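Local coordinates for protein putative alpha-L-fucosidase (Bacteroides thetaiotaomicron, PDB 4H41) that is a putative alpha-L-fucosidase with a closed eight-stranded barrel, and probably takes part in breaking down host glycans in a gut bacterium, at residues Phe60-Arg65 with His328-Tyr333; Asp278-Ile283 with Phe290-Met295; Lys296-Lys301 with Arg334-Ile339. One frame throughout, in Å; residues are numbered along the deposited sequence.

How the interactions relate
From the N terminus, helix 53-65 comes first, and interaction 1 closes only when helix 324-337 arrives, almost the whole barrel later. Interaction 2 is nested inside that long loop and ties residues 278-283, in the loop after strand 269-273, to the start of helix 290-302. Interaction 3 opens farther along the same helix and closes at the end of helix 324-337, so it crosses interaction 1 and stands in series with interaction 2. Helix 324-337 thus packs between helix 53-65, after the first strand, and helix 290-302, after the seventh. Phe290 touches Leu329, Arg332 and Tyr336, and Leu297 touches Tyr333, so the three contacts form a continuous patch.

Interaction 1. Residues Phe60-Arg65 with His328-Tyr333; sequences FQHMKR and HLYDRY
Helices 53-65 and 324-337 keep their backbones well apart where His62 faces Tyr330, the CA atoms of this nearest pair being 9.3 Å from each other, and a long side chain has to span the gap. Tyr330 suits the task, because its ring is rigid and carries a polar atom at the far end. With CG anti to the backbone N (chi1 -174°) the ring projects straight at the other helix. Its OH donates to the carbonyl oxygen of His62 over 2.7 Å, approaching in the carbonyl plane on a lone pair, with a C=O...donor angle of 124°. The carbonyl oxygen in turn lies at the ring's edge, in plane, so the bond continues the flat phenol rather than bending away from it.

Arg65, one turn on from His62, lays its aliphatic part beside the same hydroxyl: CB is 3.5 Å and CD 3.4 Å from Tyr330 OH. Its extended chain then passes the ring, the guanidinium plane turned 69° from the aromatic plane. The strongest partner of that charge is the C-terminal carboxylate of Lys340, held through NH2. Arg65 NH1 instead donates to a water 2.9 Å away, which sits in the guanidinium plane. The water also bonds to His62 ND1 at 2.8 Å and donates to Tyr330 OH at 3.2 Å, so the hydroxyl both gives and receives a bond. His62, whose side chain also rests on Phe313 and Pro319, thus engages the tyrosine twice, directly through its carbonyl and indirectly through its imidazole. The contact joins the helix following the first barrel strand, 34-39, to the main helix after the last, 307-310, a pairing that completes the outer ring of helices in a TIM barrel.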
# COMPACT_ATOMS: atom_id res chain seq x y z
N PHE B 60 -14.06 -15.91 -11.74
CA PHE B 60 -14.32 -16.27 -13.14
C PHE B 60 -15.73 -15.82 -13.54
O PHE B 60 -15.95 -15.42 -14.70
CB PHE B 60 -14.12 -17.76 -13.37
CG PHE B 60 -12.72 -18.14 -13.80
CD1 PHE B 60 -11.63 -17.96 -12.93
CD2 PHE B 60 -12.47 -18.69 -15.05
CE1 PHE B 60 -10.33 -18.30 -13.32
CE2 PHE B 60 -11.18 -19.07 -15.42
CZ PHE B 60 -10.13 -18.92 -14.53
N GLN B 61 -16.70 -15.86 -12.61
CA GLN B 61 -18.04 -15.35 -12.85
C GLN B 61 -18.03 -13.83 -13.10
O GLN B 61 -18.70 -13.37 -14.03
CB GLN B 61 -18.97 -15.65 -11.68
CG GLN B 61 -19.25 -17.13 -11.46
CD GLN B 61 -20.11 -17.30 -10.25
OE1 GLN B 61 -21.18 -16.69 -10.17
NE2 GLN B 61 -19.72 -18.17 -9.32
N HIS B 62 -17.22 -13.07 -12.32
CA HIS B 62 -17.10 -11.61 -12.50
C HIS B 62 -16.46 -11.32 -13.86
O HIS B 62 -16.85 -10.37 -14.54
CB HIS B 62 -16.28 -10.92 -11.36
CG HIS B 62 -16.89 -10.98 -9.98
ND1 HIS B 62 -18.22 -10.62 -9.77
CD2 HIS B 62 -16.31 -11.25 -8.79
CE1 HIS B 62 -18.42 -10.76 -8.46
NE2 HIS B 62 -17.30 -11.15 -7.83
N MSE B 63 -15.51 -12.17 -14.29
CA MSE B 63 -14.87 -12.03 -15.60
C MSE B 63 -15.85 -12.29 -16.72
O MSE B 63 -15.93 -11.52 -17.67
CB MSE B 63 -13.70 -13.01 -15.74
CG MSE B 63 -12.52 -12.72 -14.84
SE MSE B 63 -11.31 -14.26 -15.01
CE MSE B 63 -10.24 -13.95 -13.42
N LYS B 64 -16.63 -13.36 -16.59
CA LYS B 64 -17.58 -13.74 -17.63
C LYS B 64 -18.62 -12.66 -17.86
O LYS B 64 -18.99 -12.39 -19.01
CB LYS B 64 -18.28 -15.05 -17.25
CG LYS B 64 -19.15 -15.67 -18.34
CD LYS B 64 -18.31 -16.24 -19.44
CE LYS B 64 -19.10 -16.95 -20.51
NZ LYS B 64 -18.15 -17.44 -21.53
N ARG B 65 -19.07 -12.01 -16.79
CA ARG B 65 -20.05 -10.93 -16.89
C ARG B 65 -19.60 -9.82 -17.84
O ARG B 65 -20.44 -9.24 -18.51
CB ARG B 65 -20.33 -10.37 -15.52
CG ARG B 65 -21.39 -9.31 -15.50
CD ARG B 65 -21.63 -8.85 -14.11
NE ARG B 65 -22.70 -7.85 -14.07
CZ ARG B 65 -23.08 -7.20 -12.98
NH1 ARG B 65 -22.47 -7.42 -11.82
NH2 ARG B 65 -24.07 -6.33 -13.05
N HIS B 328 -14.88 -0.59 -7.72
CA HIS B 328 -15.38 0.65 -8.27
C HIS B 328 -14.93 0.80 -9.73
O HIS B 328 -15.73 1.22 -10.57
CB HIS B 328 -14.93 1.83 -7.41
CG HIS B 328 -15.55 1.82 -6.04
ND1 HIS B 328 -16.93 1.82 -5.88
CD2 HIS B 328 -14.97 1.80 -4.82
CE1 HIS B 328 -17.15 1.83 -4.57
NE2 HIS B 328 -15.99 1.73 -3.88
N LEU B 329 -13.69 0.43 -10.05
CA LEU B 329 -13.21 0.46 -11.45
C LEU B 329 -14.11 -0.42 -12.34
O LEU B 329 -14.46 -0.02 -13.45
CB LEU B 329 -11.78 -0.03 -11.55
CG LEU B 329 -11.16 -0.04 -12.98
CD1 LEU B 329 -11.30 1.28 -13.67
CD2 LEU B 329 -9.65 -0.33 -12.88
N TYR B 330 -14.48 -1.57 -11.82
CA TYR B 330 -15.37 -2.51 -12.54
C TYR B 330 -16.69 -1.84 -12.86
O TYR B 330 -17.17 -1.95 -13.98
CB TYR B 330 -15.59 -3.74 -11.67
CG TYR B 330 -16.35 -4.88 -12.30
CD1 TYR B 330 -15.69 -5.88 -13.00
CD2 TYR B 330 -17.69 -5.08 -12.01
CE1 TYR B 330 -16.35 -7.01 -13.45
CE2 TYR B 330 -18.38 -6.20 -12.48
CZ TYR B 330 -17.69 -7.18 -13.16
OH TYR B 330 -18.36 -8.30 -13.58
N ASP B 331 -17.25 -1.09 -11.91
CA ASP B 331 -18.51 -0.35 -12.11
C ASP B 331 -18.35 0.76 -13.15
O ASP B 331 -19.19 0.88 -14.01
CB ASP B 331 -19.00 0.23 -10.80
CG ASP B 331 -19.43 -0.79 -9.76
OD1 ASP B 331 -19.62 -1.98 -10.13
OD2 ASP B 331 -19.54 -0.41 -8.57
N ARG B 332 -17.27 1.54 -13.09
CA ARG B 332 -17.03 2.61 -14.10
C ARG B 332 -16.86 2.02 -15.49
O ARG B 332 -17.35 2.59 -16.48
CB ARG B 332 -15.80 3.45 -13.74
CG ARG B 332 -15.79 4.14 -12.38
CD ARG B 332 -16.81 5.27 -12.19
NE ARG B 332 -18.20 4.80 -12.04
CZ ARG B 332 -18.70 4.16 -10.99
NH1 ARG B 332 -17.96 3.92 -9.91
NH2 ARG B 332 -19.96 3.76 -11.00
N TYR B 333 -16.17 0.88 -15.57
CA TYR B 333 -15.93 0.14 -16.82
C TYR B 333 -17.25 -0.34 -17.42
O TYR B 333 -17.53 -0.12 -18.61
CB TYR B 333 -14.98 -1.02 -16.53
CG TYR B 333 -14.62 -1.85 -17.73
CD1 TYR B 333 -15.42 -2.92 -18.11
CD2 TYR B 333 -13.50 -1.57 -18.49
CE1 TYR B 333 -15.10 -3.70 -19.22
CE2 TYR B 333 -13.14 -2.37 -19.58
CZ TYR B 333 -13.96 -3.41 -19.96
OH TYR B 333 -13.66 -4.14 -21.07
O HOH W 1 -20.15 -9.04 -11.07

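Interaction 2. Residues Asp278-Ile283 with Phe290-Met295; sequences DRDMPI and FDKLRM
The carboxylate of Asp280 receives Lys292 NZ at OD2, on the anti lone pair that faces away from the other oxygen, over 2.7 Å. The carboxylate of Asp278 meets the same ammonium more loosely, its OD2 in a weak bond of 3.4 Å and its OD1 no nearer than 3.5 Å from NZ. On the helix, the guanidinium of Arg294 has Asp291 O over one face and the Asp291 carboxylate at its edge, Arg294 NE donating to Asp291 OD1 at 3.0 Å. One face of the Phe290 ring is taken by Arg294 CB, offset toward the rim.

Lysine fits here by its reach: extended beyond CG, it brings NZ from helix 290-302 into a salt-bridge network with the two acids, coming at Asp280 from the opposite direction and crossing Asp278 at about a right angle. A water joins Asp278 OD2 and Lys292 NZ as well. The receiving loop, which follows strand 269-273 at the end of the TIM barrel where active sites of this fold lie, is shaped by an Asx turn: Asp278 OD1 accepts from Asp280 N at 2.9 Å, a turn that probably helps to place both carboxylates within reach of the one ammonium. Asp280 has further partners, Lys203 at OD1 and Tyr249 OH at OD2. Asp291 OD1 also accepts from Ser98 of the second subunit.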
# COMPACT_ATOMS: atom_id res chain seq x y z
N ASP B 278 -2.10 1.43 -11.49
CA ASP B 278 -1.57 2.75 -11.73
C ASP B 278 -0.04 2.80 -11.54
O ASP B 278 0.45 2.57 -10.46
CB ASP B 278 -2.27 3.76 -10.77
CG ASP B 278 -2.34 5.15 -11.35
OD1 ASP B 278 -1.28 5.67 -11.73
OD2 ASP B 278 -3.50 5.71 -11.47
N ARG B 279 0.69 3.19 -12.57
CA ARG B 279 2.14 3.36 -12.50
C ARG B 279 2.54 4.79 -12.07
O ARG B 279 3.72 5.06 -11.95
CB ARG B 279 2.77 3.08 -13.89
CG ARG B 279 2.95 1.64 -14.15
CD ARG B 279 3.77 1.45 -15.42
NE ARG B 279 3.76 0.06 -15.75
CZ ARG B 279 4.49 -0.88 -15.16
NH1 ARG B 279 5.44 -0.55 -14.31
NH2 ARG B 279 4.34 -2.14 -15.51
N ASP B 280 1.60 5.70 -11.89
CA ASP B 280 1.93 7.11 -11.58
C ASP B 280 1.92 7.42 -10.10
O ASP B 280 2.09 8.57 -9.73
CB ASP B 280 0.91 8.03 -12.27
CG ASP B 280 0.86 7.84 -13.78
OD1 ASP B 280 1.91 7.58 -14.37
OD2 ASP B 280 -0.26 7.94 -14.35
N MSE B 281 1.74 6.42 -9.26
CA MSE B 281 1.52 6.60 -7.83
C MSE B 281 2.66 6.08 -6.98
O MSE B 281 3.37 5.16 -7.38
CB MSE B 281 0.24 5.86 -7.43
CG MSE B 281 -1.00 6.34 -8.17
SE MSE B 281 -1.56 8.08 -7.52
CE MSE B 281 -1.31 9.18 -9.06
N PRO B 282 2.80 6.59 -5.75
CA PRO B 282 3.91 6.14 -4.88
C PRO B 282 3.69 4.77 -4.22
O PRO B 282 4.55 4.36 -3.44
CB PRO B 282 4.02 7.25 -3.86
CG PRO B 282 2.62 7.77 -3.74
CD PRO B 282 2.05 7.70 -5.11
N ILE B 283 2.56 4.13 -4.43
CA ILE B 283 2.29 2.77 -3.95
C ILE B 283 2.35 1.91 -5.19
O ILE B 283 1.61 2.18 -6.13
CB ILE B 283 0.93 2.64 -3.22
CG1 ILE B 283 0.93 3.47 -1.92
CG2 ILE B 283 0.63 1.16 -2.90
CD1 ILE B 283 -0.45 3.60 -1.24
N PHE B 290 -9.88 5.06 -13.75
CA PHE B 290 -10.66 4.65 -14.91
C PHE B 290 -10.34 5.48 -16.17
O PHE B 290 -10.12 4.90 -17.24
CB PHE B 290 -12.16 4.75 -14.63
CG PHE B 290 -12.95 4.49 -15.89
CD1 PHE B 290 -12.85 3.28 -16.56
CD2 PHE B 290 -13.66 5.51 -16.50
CE1 PHE B 290 -13.52 3.08 -17.78
CE2 PHE B 290 -14.28 5.33 -17.73
CZ PHE B 290 -14.24 4.10 -18.33
N ASP B 291 -10.31 6.80 -16.06
CA ASP B 291 -10.06 7.63 -17.26
C ASP B 291 -8.73 7.34 -17.91
O ASP B 291 -8.63 7.39 -19.12
CB ASP B 291 -10.17 9.14 -16.99
CG ASP B 291 -11.59 9.69 -17.15
OD1 ASP B 291 -12.45 8.96 -17.69
OD2 ASP B 291 -11.79 10.89 -16.85
N LYS B 292 -7.73 6.90 -17.13
CA LYS B 292 -6.45 6.51 -17.75
C LYS B 292 -6.61 5.22 -18.53
O LYS B 292 -6.10 5.11 -19.66
CB LYS B 292 -5.35 6.36 -16.70
CG LYS B 292 -4.95 7.69 -16.07
CD LYS B 292 -3.99 7.48 -14.90
CE LYS B 292 -3.65 8.80 -14.22
NZ LYS B 292 -2.64 8.58 -13.15
N LEU B 293 -7.31 4.23 -17.95
CA LEU B 293 -7.56 2.96 -18.63
C LEU B 293 -8.37 3.24 -19.91
O LEU B 293 -8.09 2.70 -20.99
CB LEU B 293 -8.31 1.99 -17.73
CG LEU B 293 -8.60 0.62 -18.36
CD1 LEU B 293 -7.36 -0.09 -18.81
CD2 LEU B 293 -9.33 -0.30 -17.39
N ARG B 294 -9.39 4.09 -19.78
CA ARG B 294 -10.29 4.45 -20.90
C ARG B 294 -9.44 5.03 -22.04
O ARG B 294 -9.64 4.68 -23.17
CB ARG B 294 -11.36 5.46 -20.44
CG ARG B 294 -12.25 5.83 -21.54
CD ARG B 294 -13.26 6.89 -21.21
NE ARG B 294 -12.72 8.05 -20.55
CZ ARG B 294 -12.10 9.08 -21.12
NH1 ARG B 294 -11.95 9.14 -22.43
NH2 ARG B 294 -11.68 10.09 -20.38
N MSE B 295 -8.56 5.96 -21.73
CA MSE B 295 -7.74 6.59 -22.78
C MSE B 295 -6.85 5.55 -23.50
O MSE B 295 -6.68 5.63 -24.71
CB MSE B 295 -6.90 7.70 -22.19
CG MSE B 295 -7.71 8.92 -21.86
SE MSE B 295 -6.44 10.31 -21.19
CE MSE B 295 -5.28 9.44 -19.97
O HOH W 2 -4.50 8.23 -10.96

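Interaction 3. Residues Lys296-Lys301 with Arg334-Ile339; sequences KLEAAK and REYFEI
Tyr336 holds its CG anti to the backbone N (chi1 176°), aiming the phenol across at helix 290-302, while Glu298 sets its CG beside its own N (chi1 -73°) and runs extended, carrying the carboxylate round to meet it. Tyr336 OH donates to Glu298 OE2 in a short but weak bond of 2.7 Å, and Glu298 CG lies 3.4 Å from the same hydroxyl. Carboxylate and ring planes are turned 40° from each other. Both polar ends have stronger partners: OE2 is bridged to Arg294, one turn back on its own helix, and the hydroxyl bonds to Asn30 N in the N-terminal chain. A glutamate suits this place because a single oxygen serves an arginine and a phenol together; a leucine in its place would probably leave the Arg294 guanidinium without this counter-charge and the Tyr336 hydroxyl without its acceptor on the helix.

These two helices follow the last two strands of the TIM barrel, 269-273 and 307-310, and pack side by side on its outside, with residues of the N-terminal chain such as Asn29 and Leu32 bonded to their backbones. Beside the polar pair the contact is apolar. Leu297 CD1 approaches the edge of the Phe337 ring, 4.1 Å from CE2, and Tyr336 CD2 lies over the centre of the Phe337 ring, 3.6 Å above its plane. Phe337 belongs to a Schellman motif that closes the helix, with Glu338 at positive phi. There Ile339 N bonds back to Arg334 O at 2.9 Å, and Arg334 NH1 reaches forward to Ile339 O at 2.7 Å.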
# COMPACT_ATOMS: atom_id res chain seq x y z
N LYS B 296 -6.34 4.55 -22.78
CA LYS B 296 -5.49 3.51 -23.37
C LYS B 296 -6.30 2.60 -24.25
O LYS B 296 -5.83 2.26 -25.34
CB LYS B 296 -4.75 2.72 -22.27
CG LYS B 296 -3.77 3.61 -21.54
CD LYS B 296 -2.88 2.91 -20.52
CE LYS B 296 -3.60 2.07 -19.52
NZ LYS B 296 -2.64 1.36 -18.62
N LEU B 297 -7.53 2.26 -23.86
CA LEU B 297 -8.39 1.40 -24.68
C LEU B 297 -8.90 2.17 -25.91
O LEU B 297 -9.08 1.59 -26.98
CB LEU B 297 -9.56 0.84 -23.86
CG LEU B 297 -9.15 -0.09 -22.68
CD1 LEU B 297 -10.39 -0.53 -21.93
CD2 LEU B 297 -8.40 -1.32 -23.16
N GLU B 298 -9.12 3.50 -25.74
CA GLU B 298 -9.54 4.35 -26.85
C GLU B 298 -8.43 4.43 -27.91
O GLU B 298 -8.70 4.38 -29.09
CB GLU B 298 -9.94 5.75 -26.37
CG GLU B 298 -11.27 5.74 -25.65
CD GLU B 298 -11.70 7.04 -25.03
OE1 GLU B 298 -10.92 8.03 -25.06
OE2 GLU B 298 -12.83 7.08 -24.46
N ALA B 299 -7.18 4.57 -27.48
CA ALA B 299 -6.05 4.60 -28.41
C ALA B 299 -5.91 3.26 -29.15
O ALA B 299 -5.62 3.24 -30.34
CB ALA B 299 -4.79 4.93 -27.65
N ALA B 300 -6.10 2.13 -28.45
CA ALA B 300 -6.00 0.82 -29.09
C ALA B 300 -7.05 0.67 -30.19
O ALA B 300 -6.77 0.13 -31.26
CB ALA B 300 -6.15 -0.29 -28.07
N LYS B 301 -8.28 1.12 -29.91
CA LYS B 301 -9.35 1.07 -30.90
C LYS B 301 -9.03 1.99 -32.10
O LYS B 301 -9.26 1.59 -33.24
CB LYS B 301 -10.69 1.44 -30.31
CG LYS B 301 -11.85 1.08 -31.24
CD LYS B 301 -13.22 1.32 -30.61
CE LYS B 301 -14.35 0.80 -31.46
NZ LYS B 301 -15.69 0.97 -30.77
N ARG B 334 -18.10 -0.95 -16.60
CA ARG B 334 -19.40 -1.40 -17.07
C ARG B 334 -20.28 -0.27 -17.53
O ARG B 334 -21.06 -0.45 -18.47
CB ARG B 334 -20.14 -2.19 -15.97
CG ARG B 334 -19.56 -3.57 -15.72
CD ARG B 334 -20.59 -4.52 -15.20
NE ARG B 334 -21.16 -4.03 -13.95
CZ ARG B 334 -22.41 -3.57 -13.78
NH1 ARG B 334 -23.25 -3.52 -14.81
NH2 ARG B 334 -22.81 -3.18 -12.59
N GLU B 335 -20.21 0.88 -16.85
CA GLU B 335 -21.00 2.02 -17.26
C GLU B 335 -20.57 2.56 -18.64
O GLU B 335 -21.40 2.80 -19.51
CB GLU B 335 -20.89 3.14 -16.19
CG GLU B 335 -21.73 2.79 -14.98
CD GLU B 335 -21.65 3.74 -13.80
OE1 GLU B 335 -20.83 4.68 -13.87
OE2 GLU B 335 -22.29 3.46 -12.77
N TYR B 336 -19.29 2.69 -18.87
CA TYR B 336 -18.74 3.18 -20.14
C TYR B 336 -19.01 2.25 -21.29
O TYR B 336 -19.28 2.73 -22.38
CB TYR B 336 -17.23 3.39 -19.96
CG TYR B 336 -16.48 3.81 -21.20
CD1 TYR B 336 -16.48 5.14 -21.63
CD2 TYR B 336 -15.80 2.88 -21.97
CE1 TYR B 336 -15.79 5.52 -22.79
CE2 TYR B 336 -15.13 3.25 -23.14
CZ TYR B 336 -15.08 4.57 -23.51
OH TYR B 336 -14.38 4.89 -24.65
N PHE B 337 -18.99 0.92 -21.04
CA PHE B 337 -19.22 -0.08 -22.05
C PHE B 337 -20.64 -0.61 -22.09
O PHE B 337 -20.92 -1.49 -22.88
CB PHE B 337 -18.23 -1.24 -21.86
CG PHE B 337 -16.87 -0.89 -22.40
CD1 PHE B 337 -16.68 -0.63 -23.75
CD2 PHE B 337 -15.76 -0.89 -21.57
CE1 PHE B 337 -15.41 -0.34 -24.26
CE2 PHE B 337 -14.50 -0.55 -22.07
CZ PHE B 337 -14.33 -0.26 -23.41
N GLU B 338 -21.53 -0.06 -21.26
CA GLU B 338 -22.94 -0.41 -21.18
C GLU B 338 -23.12 -1.92 -20.99
O GLU B 338 -23.93 -2.55 -21.66
CB GLU B 338 -23.70 0.13 -22.41
CG GLU B 338 -23.69 1.64 -22.42
CD GLU B 338 -24.67 2.22 -23.42
OE1 GLU B 338 -24.64 1.81 -24.59
OE2 GLU B 338 -25.47 3.09 -23.02
N ILE B 339 -22.36 -2.48 -20.05
CA ILE B 339 -22.41 -3.91 -19.74
C ILE B 339 -23.38 -4.11 -18.61
O ILE B 339 -23.19 -3.55 -17.52
CB ILE B 339 -21.00 -4.44 -19.40
CG1 ILE B 339 -20.05 -4.28 -20.60
CG2 ILE B 339 -21.09 -5.91 -18.95
CD1 ILE B 339 -18.61 -4.53 -20.29